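Local structure of 3-hydroxyadipyl-CoA dehydrogenase (Escherichia coli, 3MOG) at residues Val191-Arg196 and Leu402-Lys407; Ile390-Ala395 and Glu455-Cys460; Asn251-Trp254 and Arg258-Pro261; Asn424-Tyr427 and Ala431-Ala434; Ala410-Ile415 and Arg464-Leu469. The protein catalyses the NAD-dependent oxidation of 3-hydroxyadipyl-CoA to 3-oxoadipyl-CoA in the breakdown of phenylacetate. One frame throughout, in Å; residues are numbered along the deposited sequence.

Contact 1: Val191-Arg196 and Leu402-Lys407; sequences VNRVAR and LDALQK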
# COMPACT_ATOMS: atom_id res chain seq x y z
N VAL C 191 -5.76 16.82 -15.17
CA VAL C 191 -6.98 17.21 -14.45
C VAL C 191 -7.50 16.16 -13.47
O VAL C 191 -7.70 16.46 -12.30
CB VAL C 191 -8.12 17.65 -15.42
CG1 VAL C 191 -9.35 18.06 -14.63
CG2 VAL C 191 -7.67 18.79 -16.32
N ASN C 192 -7.71 14.93 -13.92
CA ASN C 192 -8.23 13.87 -13.03
C ASN C 192 -7.25 13.50 -11.91
O ASN C 192 -7.66 13.01 -10.88
CB ASN C 192 -8.60 12.61 -13.81
CG ASN C 192 -9.99 12.65 -14.41
OD1 ASN C 192 -10.83 13.45 -14.02
ND2 ASN C 192 -10.24 11.76 -15.36
N ARG C 193 -5.97 13.72 -12.15
CA ARG C 193 -4.94 13.44 -11.15
C ARG C 193 -4.84 14.55 -10.11
O ARG C 193 -4.87 14.27 -8.91
CB ARG C 193 -3.58 13.23 -11.84
CG ARG C 193 -2.44 12.92 -10.89
CD ARG C 193 -1.16 13.47 -11.45
NE ARG C 193 0.02 13.10 -10.67
CZ ARG C 193 1.06 12.42 -11.15
NH1 ARG C 193 1.03 11.99 -12.40
NH2 ARG C 193 2.10 12.15 -10.38
N VAL C 194 -4.72 15.79 -10.56
CA VAL C 194 -4.50 16.94 -9.65
C VAL C 194 -5.75 17.31 -8.85
O VAL C 194 -5.63 17.74 -7.71
CB VAL C 194 -3.90 18.15 -10.42
CG1 VAL C 194 -3.72 19.40 -9.54
CG2 VAL C 194 -2.59 17.76 -11.05
N ALA C 195 -6.93 17.08 -9.42
CA ALA C 195 -8.20 17.31 -8.72
C ALA C 195 -8.47 16.38 -7.55
O ALA C 195 -9.29 16.70 -6.70
CB ALA C 195 -9.37 17.24 -9.70
N ARG C 196 -7.82 15.22 -7.52
CA ARG C 196 -8.13 14.20 -6.51
C ARG C 196 -8.20 14.68 -5.03
O ARG C 196 -9.16 14.33 -4.33
CB ARG C 196 -7.20 12.98 -6.63
CG ARG C 196 -7.45 12.05 -7.82
CD ARG C 196 -8.90 11.55 -7.87
NE ARG C 196 -9.68 12.29 -8.88
CZ ARG C 196 -11.00 12.24 -9.00
NH1 ARG C 196 -11.73 11.49 -8.17
NH2 ARG C 196 -11.59 12.95 -9.95
N LEU C 402 2.68 19.87 -8.02
CA LEU C 402 4.12 19.89 -7.97
C LEU C 402 4.71 18.51 -8.27
O LEU C 402 5.73 18.40 -8.94
CB LEU C 402 4.58 20.36 -6.59
CG LEU C 402 4.55 21.85 -6.27
CD1 LEU C 402 4.73 22.00 -4.79
CD2 LEU C 402 5.61 22.65 -7.03
N ASP C 403 4.07 17.46 -7.76
CA ASP C 403 4.56 16.11 -8.03
C ASP C 403 4.42 15.76 -9.51
O ASP C 403 5.29 15.12 -10.10
CB ASP C 403 3.84 15.08 -7.17
CG ASP C 403 4.31 13.66 -7.46
OD1 ASP C 403 5.44 13.32 -7.05
OD2 ASP C 403 3.56 12.90 -8.11
N ALA C 404 3.32 16.20 -10.11
CA ALA C 404 3.10 15.96 -11.52
C ALA C 404 4.16 16.69 -12.36
O ALA C 404 4.66 16.13 -13.34
CB ALA C 404 1.69 16.40 -11.93
N LEU C 405 4.51 17.91 -11.95
CA LEU C 405 5.53 18.72 -12.65
C LEU C 405 6.89 18.07 -12.53
O LEU C 405 7.62 17.96 -13.51
CB LEU C 405 5.57 20.15 -12.12
CG LEU C 405 6.65 21.11 -12.65
CD1 LEU C 405 6.58 21.26 -14.18
CD2 LEU C 405 6.52 22.48 -11.97
N GLN C 406 7.21 17.60 -11.33
CA GLN C 406 8.47 16.93 -11.06
C GLN C 406 8.65 15.63 -11.85
O GLN C 406 9.76 15.31 -12.30
CB GLN C 406 8.62 16.66 -9.57
CG GLN C 406 10.04 16.36 -9.17
CD GLN C 406 10.25 16.37 -7.67
OE1 GLN C 406 9.33 16.10 -6.90
NE2 GLN C 406 11.47 16.71 -7.26
N LYS C 407 7.56 14.89 -12.01
CA LYS C 407 7.62 13.63 -12.75
C LYS C 407 7.46 13.82 -14.27
O LYS C 407 7.33 12.85 -15.01
CB LYS C 407 6.58 12.63 -12.22
CG LYS C 407 6.64 12.34 -10.75
CD LYS C 407 7.96 11.79 -10.32
CE LYS C 407 7.91 11.37 -8.87
NZ LYS C 407 6.78 10.43 -8.61
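Carboxylate oxygen OD2 of Asp-403 is gripped by two arginines: NH2 of Arg-193 reaches it at 2.8 Å, and Arg-258, from the turn after helix 239-252, forms a second salt bridge to the same atom. The contact is a buried salt-bridge network joining the two C-terminal domains of 3-hydroxyacyl-CoA dehydrogenase type that this chain carries, with helix 191-194 in the first and the end of helix 390-406 in the second. The N-H of Arg-193 meets OD2 nearly along the C-O axis and close to the guanidinium plane, although the bond is bent, 134° at the hydrogen. Guanidinium and carboxylate planes are turned 46° apart, consistent with a single-oxygen grip. The arginine chain leaves its helix with CG opposite the backbone N (chi1 -180°) and bends at chi2, bringing one guanidinium face against the methyl of Ala-404, whose CB lies 3.9 Å from NE of Arg-193. A leucine in place of Arg-193 would probably leave Asp-403 with one strong partner fewer across the domain boundary and the Ala-404 methyl without its flat cover. Glu-400 adds a long, weak ion pair to NE of Arg-193. The other carboxylate oxygen turns to its own helix end, where NZ of Lys-407 stands 3.5 Å from OD1 of Asp-403 in a salt bridge.

Contact 2: Ile390-Ala395 and Glu455-Cys460; sequences IWRTVA and ERYRPC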
# COMPACT_ATOMS: atom_id res chain seq x y z
N ILE C 390 -9.83 24.74 4.13
CA ILE C 390 -9.41 25.46 2.96
C ILE C 390 -7.92 25.25 2.76
O ILE C 390 -7.50 24.77 1.71
CB ILE C 390 -9.72 26.97 3.11
CG1 ILE C 390 -11.24 27.22 3.03
CG2 ILE C 390 -8.97 27.81 2.09
CD1 ILE C 390 -11.67 28.61 3.56
N TRP C 391 -7.12 25.57 3.79
CA TRP C 391 -5.67 25.50 3.69
C TRP C 391 -5.19 24.07 3.51
O TRP C 391 -4.28 23.84 2.72
CB TRP C 391 -4.96 26.22 4.85
CG TRP C 391 -4.88 27.70 4.57
CD1 TRP C 391 -5.85 28.63 4.83
CD2 TRP C 391 -3.82 28.39 3.91
NE1 TRP C 391 -5.44 29.87 4.39
CE2 TRP C 391 -4.20 29.75 3.82
CE3 TRP C 391 -2.57 28.00 3.40
CZ2 TRP C 391 -3.38 30.72 3.24
CZ3 TRP C 391 -1.75 28.97 2.82
CH2 TRP C 391 -2.16 30.31 2.74
N ARG C 392 -5.83 23.14 4.20
CA ARG C 392 -5.48 21.71 4.11
C ARG C 392 -5.71 21.17 2.69
O ARG C 392 -4.85 20.45 2.16
CB ARG C 392 -6.28 20.91 5.15
CG ARG C 392 -6.06 19.42 5.11
CD ARG C 392 -6.34 18.82 6.44
NE ARG C 392 -6.29 17.36 6.39
CZ ARG C 392 -6.36 16.57 7.45
NH1 ARG C 392 -6.47 17.12 8.66
NH2 ARG C 392 -6.32 15.23 7.32
N THR C 393 -6.83 21.57 2.09
CA THR C 393 -7.24 21.11 0.75
C THR C 393 -6.38 21.75 -0.35
O THR C 393 -5.98 21.07 -1.31
CB THR C 393 -8.74 21.41 0.47
OG1 THR C 393 -9.56 20.74 1.44
CG2 THR C 393 -9.15 20.96 -0.92
N VAL C 394 -6.11 23.04 -0.22
CA VAL C 394 -5.38 23.76 -1.26
C VAL C 394 -3.90 23.34 -1.26
O VAL C 394 -3.36 23.06 -2.31
CB VAL C 394 -5.58 25.29 -1.18
CG1 VAL C 394 -4.73 25.98 -2.22
CG2 VAL C 394 -7.07 25.66 -1.39
N ALA C 395 -3.29 23.24 -0.07
CA ALA C 395 -1.95 22.64 0.10
C ALA C 395 -1.79 21.30 -0.59
O ALA C 395 -0.82 21.09 -1.34
CB ALA C 395 -1.57 22.51 1.60
N GLU C 455 2.22 8.99 5.11
CA GLU C 455 2.91 9.25 3.86
C GLU C 455 2.06 10.12 2.93
O GLU C 455 2.57 10.85 2.13
CB GLU C 455 3.24 7.90 3.20
CG GLU C 455 3.72 7.96 1.80
CD GLU C 455 4.69 6.86 1.44
OE1 GLU C 455 5.15 6.86 0.28
OE2 GLU C 455 5.00 6.01 2.31
N ARG C 456 0.74 10.06 3.09
CA ARG C 456 -0.19 10.89 2.35
C ARG C 456 0.12 12.40 2.44
O ARG C 456 -0.05 13.13 1.46
CB ARG C 456 -1.59 10.59 2.90
CG ARG C 456 -2.69 11.41 2.30
CD ARG C 456 -4.02 11.12 2.95
NE ARG C 456 -4.99 12.11 2.53
CZ ARG C 456 -5.67 12.07 1.39
NH1 ARG C 456 -5.50 11.06 0.54
NH2 ARG C 456 -6.52 13.04 1.09
N TYR C 457 0.57 12.87 3.60
CA TYR C 457 0.82 14.29 3.80
C TYR C 457 2.28 14.70 3.57
O TYR C 457 2.65 15.83 3.88
CB TYR C 457 0.24 14.78 5.15
CG TYR C 457 -1.24 14.63 5.16
CD1 TYR C 457 -2.05 15.50 4.44
CD2 TYR C 457 -1.85 13.56 5.83
CE1 TYR C 457 -3.42 15.33 4.40
CE2 TYR C 457 -3.22 13.40 5.81
CZ TYR C 457 -4.00 14.27 5.08
OH TYR C 457 -5.36 14.09 5.05
N ARG C 458 3.09 13.80 2.99
CA ARG C 458 4.47 14.14 2.64
C ARG C 458 4.54 15.33 1.68
O ARG C 458 3.82 15.37 0.67
CB ARG C 458 5.24 12.92 2.09
CG ARG C 458 4.84 12.41 0.68
CD ARG C 458 5.68 13.01 -0.43
NE ARG C 458 5.20 12.64 -1.76
CZ ARG C 458 4.23 13.27 -2.40
NH1 ARG C 458 3.63 14.30 -1.83
NH2 ARG C 458 3.85 12.87 -3.61
N PRO C 459 5.36 16.34 2.01
CA PRO C 459 5.72 17.38 1.04
C PRO C 459 6.52 16.72 -0.07
O PRO C 459 7.42 15.89 0.21
CB PRO C 459 6.67 18.27 1.83
CG PRO C 459 6.37 17.99 3.26
CD PRO C 459 5.99 16.57 3.32
N CYS C 460 6.20 17.02 -1.33
CA CYS C 460 6.95 16.37 -2.41
C CYS C 460 8.32 17.03 -2.57
O CYS C 460 8.53 18.15 -2.10
CB CYS C 460 6.16 16.30 -3.72
SG CYS C 460 6.09 17.83 -4.59
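Residues 390-395 form the first turns of helix 390-406, with Val-394 N bonded to Ile-390 O and Ala-395 N to Trp-391 O, whereas 455-460 starts as a short 3-10 turn and then extends through Arg-458 and Pro-459 to Cys-460, the N-cap of helix 461-473. The two backbones stay apart, and Arg-392 and Tyr-457 bridge them. The arginine runs out with CG anti to the backbone N (chi1 177°) and remains extended to NE, a reach that sets NH2 beside the hydroxyl of the tyrosine. NH2 of Arg-392 donates to OH of Tyr-457 over 2.7 Å, at 155° about the hydrogen, with the oxygen tilted slightly from the guanidinium plane. Ring and guanidinium are almost perpendicular, 89° apart, so this is a hydrogen bond at the phenol oxygen without stacking. On the tyrosine ring, CG of Arg-456 covers part of one face. The buried phenol oxygen also hydrogen-bonds Glu-201, whose carboxylate forms salt bridges with both Arg-392 and Arg-456. Through Glu-201, helix 196-207 of the first C-terminal domain joins the start of helix 390-406 to the loop between helices 438-452 and 461-473 in the second.

Contact 3: Asn251-Trp254 and Arg258-Pro261; sequences NAFW and RFLP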
# COMPACT_ATOMS: atom_id res chain seq x y z
N ASN C 251 -5.54 2.73 -8.15
CA ASN C 251 -5.05 1.41 -8.56
C ASN C 251 -3.97 1.47 -9.63
O ASN C 251 -3.09 0.63 -9.63
CB ASN C 251 -6.22 0.54 -9.06
CG ASN C 251 -7.14 0.09 -7.93
OD1 ASN C 251 -6.68 -0.32 -6.86
ND2 ASN C 251 -8.43 0.17 -8.17
N ALA C 252 -4.03 2.48 -10.51
CA ALA C 252 -3.03 2.64 -11.55
C ALA C 252 -1.69 3.14 -11.01
O ALA C 252 -0.67 3.07 -11.71
CB ALA C 252 -3.55 3.56 -12.68
N PHE C 253 -1.70 3.64 -9.78
CA PHE C 253 -0.49 4.07 -9.08
C PHE C 253 -0.10 3.03 -8.03
O PHE C 253 0.68 3.32 -7.08
CB PHE C 253 -0.67 5.43 -8.41
CG PHE C 253 -0.41 6.62 -9.32
CD1 PHE C 253 -1.44 7.48 -9.65
CD2 PHE C 253 0.87 6.91 -9.79
CE1 PHE C 253 -1.21 8.62 -10.47
CE2 PHE C 253 1.11 8.01 -10.60
CZ PHE C 253 0.06 8.88 -10.94
N TRP C 254 -0.63 1.82 -8.20
CA TRP C 254 -0.36 0.70 -7.31
C TRP C 254 -0.62 1.08 -5.86
O TRP C 254 0.25 0.96 -4.99
CB TRP C 254 1.07 0.17 -7.51
CG TRP C 254 1.34 -0.32 -8.90
CD1 TRP C 254 0.88 -1.48 -9.48
CD2 TRP C 254 2.17 0.31 -9.89
NE1 TRP C 254 1.34 -1.59 -10.76
CE2 TRP C 254 2.14 -0.50 -11.05
CE3 TRP C 254 2.91 1.50 -9.92
CZ2 TRP C 254 2.83 -0.17 -12.22
CZ3 TRP C 254 3.60 1.83 -11.08
CH2 TRP C 254 3.55 1.00 -12.21
N ARG C 258 -1.97 8.76 -1.09
CA ARG C 258 -2.54 10.07 -1.41
C ARG C 258 -3.74 10.00 -2.38
O ARG C 258 -4.45 10.99 -2.58
CB ARG C 258 -1.46 11.08 -1.85
CG ARG C 258 -0.81 10.83 -3.19
CD ARG C 258 0.50 11.61 -3.27
NE ARG C 258 0.94 11.79 -4.65
CZ ARG C 258 1.65 10.90 -5.35
NH1 ARG C 258 1.98 11.17 -6.60
NH2 ARG C 258 2.01 9.73 -4.81
N PHE C 259 -3.97 8.82 -2.95
CA PHE C 259 -5.14 8.60 -3.78
C PHE C 259 -6.15 7.60 -3.16
O PHE C 259 -7.02 7.10 -3.84
CB PHE C 259 -4.74 8.16 -5.21
CG PHE C 259 -3.91 9.18 -5.95
CD1 PHE C 259 -2.63 8.86 -6.40
CD2 PHE C 259 -4.41 10.46 -6.19
CE1 PHE C 259 -1.86 9.79 -7.08
CE2 PHE C 259 -3.64 11.41 -6.87
CZ PHE C 259 -2.36 11.08 -7.32
N LEU C 260 -6.01 7.33 -1.86
CA LEU C 260 -6.91 6.45 -1.12
C LEU C 260 -8.40 6.77 -1.32
O LEU C 260 -8.80 7.94 -1.24
CB LEU C 260 -6.57 6.50 0.38
CG LEU C 260 -7.05 5.37 1.29
CD1 LEU C 260 -6.44 4.04 0.86
CD2 LEU C 260 -6.71 5.67 2.74
N PRO C 261 -9.21 5.75 -1.62
CA PRO C 261 -10.67 5.97 -1.65
C PRO C 261 -11.27 6.12 -0.24
O PRO C 261 -10.60 5.83 0.75
CB PRO C 261 -11.21 4.73 -2.38
CG PRO C 261 -10.01 4.22 -3.18
CD PRO C 261 -8.84 4.48 -2.27
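Phe-253 and Phe-259 both swing CG to the side opposite their carbonyl carbon (chi1 -85° and -61°), and this turns the two rings toward each other across the bend that follows helix 239-252. They come to rest nearly parallel, 18° between planes, but offset until little of either ring lies over the other, with centroids 5.2 Å apart. Contact is therefore made by a few carbons near the rims: CD1 of Phe-253 lies 3.5 Å from CE1 of Phe-259, and CE1 of Phe-253 is 3.6 Å from that same atom. Helix 239-252 ends in a Schellman motif that includes Phe-253. Trp-254, at positive phi, is its C' residue; Trp-254 N returns to Asn-251 O and Gln-255 N to Phe-250 O, closing the helix just before the turn. Arg-258 wraps back against its neighbour, its guanidinium centre sitting over CE1 of Phe-259 at a height of 4.0 Å, while its polar end forms salt bridges to Glu-400 and Glu-256. Arg-193 of helix 191-194 touches both phenylalanine side chains. The bend is also part of the trimer interface, where Leu-263 of a second subunit packs on Phe-253 and Arg-257 of that subunit hydrogen-bonds Trp-254 O.

Contact 4: Asn424-Tyr427 and Ala431-Ala434; sequences NYPY and AWGA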
# COMPACT_ATOMS: atom_id res chain seq x y z
N ASN C 424 -12.24 24.74 -13.39
CA ASN C 424 -12.52 26.12 -12.95
C ASN C 424 -12.03 26.54 -11.57
O ASN C 424 -12.75 27.18 -10.81
CB ASN C 424 -14.01 26.45 -13.13
CG ASN C 424 -14.31 27.03 -14.49
OD1 ASN C 424 -14.12 28.23 -14.71
ND2 ASN C 424 -14.80 26.19 -15.40
N TYR C 425 -10.79 26.16 -11.25
CA TYR C 425 -10.15 26.55 -9.99
C TYR C 425 -9.80 28.03 -10.12
O TYR C 425 -9.46 28.47 -11.22
CB TYR C 425 -8.90 25.69 -9.74
CG TYR C 425 -9.18 24.26 -9.27
CD1 TYR C 425 -10.47 23.76 -9.21
CD2 TYR C 425 -8.13 23.41 -8.90
CE1 TYR C 425 -10.72 22.45 -8.78
CE2 TYR C 425 -8.37 22.10 -8.47
CZ TYR C 425 -9.67 21.63 -8.43
OH TYR C 425 -9.94 20.34 -8.02
N PRO C 426 -9.88 28.81 -9.02
CA PRO C 426 -9.71 30.26 -9.15
C PRO C 426 -8.27 30.69 -9.44
O PRO C 426 -8.04 31.81 -9.84
CB PRO C 426 -10.17 30.79 -7.78
CG PRO C 426 -9.86 29.65 -6.83
CD PRO C 426 -10.16 28.41 -7.63
N TYR C 427 -7.31 29.80 -9.21
CA TYR C 427 -5.95 29.98 -9.69
C TYR C 427 -5.47 28.62 -10.11
O TYR C 427 -5.93 27.62 -9.55
CB TYR C 427 -5.03 30.51 -8.57
CG TYR C 427 -5.52 31.81 -7.95
CD1 TYR C 427 -6.30 31.81 -6.79
CD2 TYR C 427 -5.21 33.04 -8.55
CE1 TYR C 427 -6.77 32.98 -6.23
CE2 TYR C 427 -5.68 34.24 -8.00
CZ TYR C 427 -6.46 34.20 -6.84
OH TYR C 427 -6.91 35.35 -6.28
N ALA C 431 0.68 28.70 -9.69
CA ALA C 431 0.53 30.15 -9.51
C ALA C 431 -0.02 30.44 -8.14
O ALA C 431 0.34 31.43 -7.52
CB ALA C 431 -0.39 30.75 -10.57
N TRP C 432 -0.91 29.56 -7.68
CA TRP C 432 -1.50 29.70 -6.37
C TRP C 432 -0.47 29.52 -5.26
O TRP C 432 -0.47 30.29 -4.29
CB TRP C 432 -2.62 28.67 -6.20
CG TRP C 432 -3.73 29.15 -5.33
CD1 TRP C 432 -3.72 30.23 -4.49
CD2 TRP C 432 -5.01 28.54 -5.18
NE1 TRP C 432 -4.91 30.34 -3.85
CE2 TRP C 432 -5.73 29.32 -4.25
CE3 TRP C 432 -5.62 27.43 -5.76
CZ2 TRP C 432 -7.04 29.01 -3.87
CZ3 TRP C 432 -6.94 27.12 -5.39
CH2 TRP C 432 -7.63 27.91 -4.45
N GLY C 433 0.40 28.52 -5.41
CA GLY C 433 1.46 28.24 -4.44
C GLY C 433 2.46 29.38 -4.33
O GLY C 433 2.91 29.71 -3.23
N ALA C 434 2.80 30.01 -5.46
CA ALA C 434 3.71 31.13 -5.46
C ALA C 434 3.11 32.31 -4.69
O ALA C 434 3.80 32.96 -3.90
CB ALA C 434 4.06 31.54 -6.88
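Tyr-427 and Pro-426 lie against the indole of Trp-432, and the closest packing is over the five-membered ring. CB of Tyr-427 stands 4.1 Å from the centroid of that ring, 27° off its normal, in a CH-pi contact, and CD1 of the tyrosine comes within 3.6 Å of both NE1 and CE2 of Trp-432. The tyrosine chain starts with CG opposite its carbonyl carbon (chi1 -57°), which carries the phenol ring out across the indole; the two planes meet at an oblique 48°. At the far end of the indole the proline takes over, its CG 3.7 Å from CH2 of Trp-432. The inner side of this small cluster is well filled: Trp-432 is buried, touching Val-394 of helix 390-406 and Met-347, and the neighbouring Tyr-425 packs its ring edge-to-face with Phe-226. The outer side is looser. Tyr-427 is largely solvent-exposed, with the phenol carbons beyond CE1 reaching past the tryptophan, and no other subunit of the trimer covers these residues. Aromatic and proline packing, with its CH-pi contact, thus holds the loop after helix 412-422 against helix 429-436, which follows it in the second helical C-terminal domain.

Contact 5: Ala410-Ile415 and Arg464-Leu469; sequences ASEQDI and RQRALL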
# COMPACT_ATOMS: atom_id res chain seq x y z
N ALA C 410 3.64 17.19 -17.35
CA ALA C 410 3.27 18.35 -18.15
C ALA C 410 4.11 19.56 -17.71
O ALA C 410 4.77 19.53 -16.66
CB ALA C 410 1.78 18.66 -17.96
N SER C 411 4.09 20.64 -18.49
CA SER C 411 4.79 21.87 -18.11
C SER C 411 4.05 22.55 -16.97
O SER C 411 2.86 22.28 -16.76
CB SER C 411 4.88 22.83 -19.29
OG SER C 411 3.58 23.35 -19.60
N GLU C 412 4.73 23.43 -16.25
CA GLU C 412 4.08 24.22 -15.20
C GLU C 412 2.87 25.00 -15.74
O GLU C 412 1.78 24.95 -15.15
CB GLU C 412 5.08 25.16 -14.51
CG GLU C 412 4.41 26.20 -13.61
CD GLU C 412 5.39 27.17 -12.99
OE1 GLU C 412 5.82 26.92 -11.85
OE2 GLU C 412 5.71 28.18 -13.66
N GLN C 413 3.06 25.70 -16.85
CA GLN C 413 1.96 26.48 -17.44
C GLN C 413 0.77 25.62 -17.86
O GLN C 413 -0.38 26.05 -17.71
CB GLN C 413 2.43 27.43 -18.57
CG GLN C 413 2.76 26.81 -19.91
CD GLN C 413 2.70 27.82 -21.06
OE1 GLN C 413 1.75 28.59 -21.19
NE2 GLN C 413 3.72 27.81 -21.91
N ASP C 414 1.02 24.40 -18.33
CA ASP C 414 -0.08 23.54 -18.76
C ASP C 414 -0.86 22.94 -17.60
O ASP C 414 -2.05 22.68 -17.72
CB ASP C 414 0.41 22.45 -19.69
CG ASP C 414 0.63 22.96 -21.11
OD1 ASP C 414 0.30 24.15 -21.40
OD2 ASP C 414 1.13 22.16 -21.93
N ILE C 415 -0.17 22.73 -16.47
CA ILE C 415 -0.82 22.29 -15.25
C ILE C 415 -1.75 23.40 -14.72
O ILE C 415 -2.90 23.13 -14.38
CB ILE C 415 0.22 21.82 -14.19
CG1 ILE C 415 0.96 20.57 -14.72
CG2 ILE C 415 -0.45 21.50 -12.84
CD1 ILE C 415 2.13 20.08 -13.85
N ARG C 464 9.86 21.02 -1.32
CA ARG C 464 11.05 21.36 -0.50
C ARG C 464 12.03 22.22 -1.30
O ARG C 464 12.55 23.21 -0.78
CB ARG C 464 11.80 20.13 0.05
CG ARG C 464 10.93 19.12 0.81
CD ARG C 464 11.78 18.13 1.61
NE ARG C 464 10.94 17.26 2.42
CZ ARG C 464 10.50 17.55 3.64
NH1 ARG C 464 10.82 18.69 4.24
NH2 ARG C 464 9.75 16.66 4.28
N GLN C 465 12.24 21.83 -2.55
CA GLN C 465 13.11 22.53 -3.49
C GLN C 465 12.66 23.97 -3.69
O GLN C 465 13.49 24.89 -3.69
CB GLN C 465 13.16 21.77 -4.82
CG GLN C 465 13.99 22.40 -5.95
CD GLN C 465 14.13 21.46 -7.17
OE1 GLN C 465 14.20 21.91 -8.32
NE2 GLN C 465 14.16 20.14 -6.90
N ARG C 466 11.35 24.18 -3.85
CA ARG C 466 10.84 25.54 -4.05
C ARG C 466 10.79 26.39 -2.78
O ARG C 466 10.93 27.62 -2.86
CB ARG C 466 9.49 25.54 -4.77
CG ARG C 466 9.64 25.23 -6.25
CD ARG C 466 8.44 25.67 -7.03
NE ARG C 466 8.66 25.41 -8.44
CZ ARG C 466 7.77 25.62 -9.41
NH1 ARG C 466 6.55 26.08 -9.14
NH2 ARG C 466 8.10 25.34 -10.66
N ALA C 467 10.62 25.75 -1.63
CA ALA C 467 10.67 26.43 -0.34
C ALA C 467 12.07 26.95 -0.07
O ALA C 467 12.24 28.09 0.37
CB ALA C 467 10.23 25.52 0.78
N LEU C 468 13.07 26.11 -0.35
CA LEU C 468 14.48 26.49 -0.25
C LEU C 468 14.87 27.66 -1.14
O LEU C 468 15.64 28.51 -0.71
CB LEU C 468 15.40 25.29 -0.51
CG LEU C 468 15.63 24.40 0.71
CD1 LEU C 468 16.12 23.02 0.32
CD2 LEU C 468 16.60 25.06 1.69
N LEU C 469 14.34 27.70 -2.37
CA LEU C 469 14.63 28.81 -3.29
C LEU C 469 14.00 30.10 -2.78
O LEU C 469 14.64 31.16 -2.82
CB LEU C 469 14.19 28.49 -4.72
CG LEU C 469 14.99 27.43 -5.50
CD1 LEU C 469 14.15 26.76 -6.60
CD2 LEU C 469 16.29 28.02 -6.09
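OE1 of Glu-412 accepts two hydrogen bonds from one guanidinium, that of Arg-466. NH1 of Arg-466 lies 2.9 Å from this oxygen and approaches it head-on; NH2 of the arginine, 3.0 Å from OE1 of Glu-412, comes from above the carboxylate plane. Both bonds are bent, 140° for NH1 and 136° for NH2, as expected when two nitrogens converge on a single acceptor. Carboxylate and guanidinium planes are 80° apart, so the grip is end-on at one oxygen and not the side-by-side pairing of two oxygens with two nitrogens. The salt bridge spans helices 412-422 and 461-473 in the second helical C-terminal domain, where the paired CA atoms of Glu-412 and Arg-466 are 13.1 Å apart, and both side chains pass over Leu-405 of helix 390-406. Replacing Arg-466 by an alanine would probably leave the Glu-412 carboxylate without its charged mate and free to turn. At the start of helix 412-422, Ser-411 is the N-cap, and its OG accepts from Asp-414 N at 3.0 Å. The carboxylate of Asp-414 in turn takes a hydrogen bond at OD2 from the backbone N of Arg-182, while on the partner helix Arg-464 pairs through NH1 with Glu-446.

Contacts 1, 2 and 5 share the surroundings of helix 390-406: its first turns serve contact 2, its last turn contact 1, and Leu-405 near its end packs under the salt bridge of contact 5. Contact 3 shares Asp-403 with contact 1 through Arg-258, whose NH1 is 2.8 Å from OD2 of Asp-403; the two centres are about 13 Å apart. Contact 4 meets contact 2 where CG2 of Val-394 touches CH2 of Trp-432 at 3.8 Å. Contacts 3 and 4 are more remote, with centres about 24 Å apart. Contact 1 bridges the two C-terminal domains; contact 3 lies within the first and reaches the second through Arg-258; the segments of 2, 4 and 5 lie within the second.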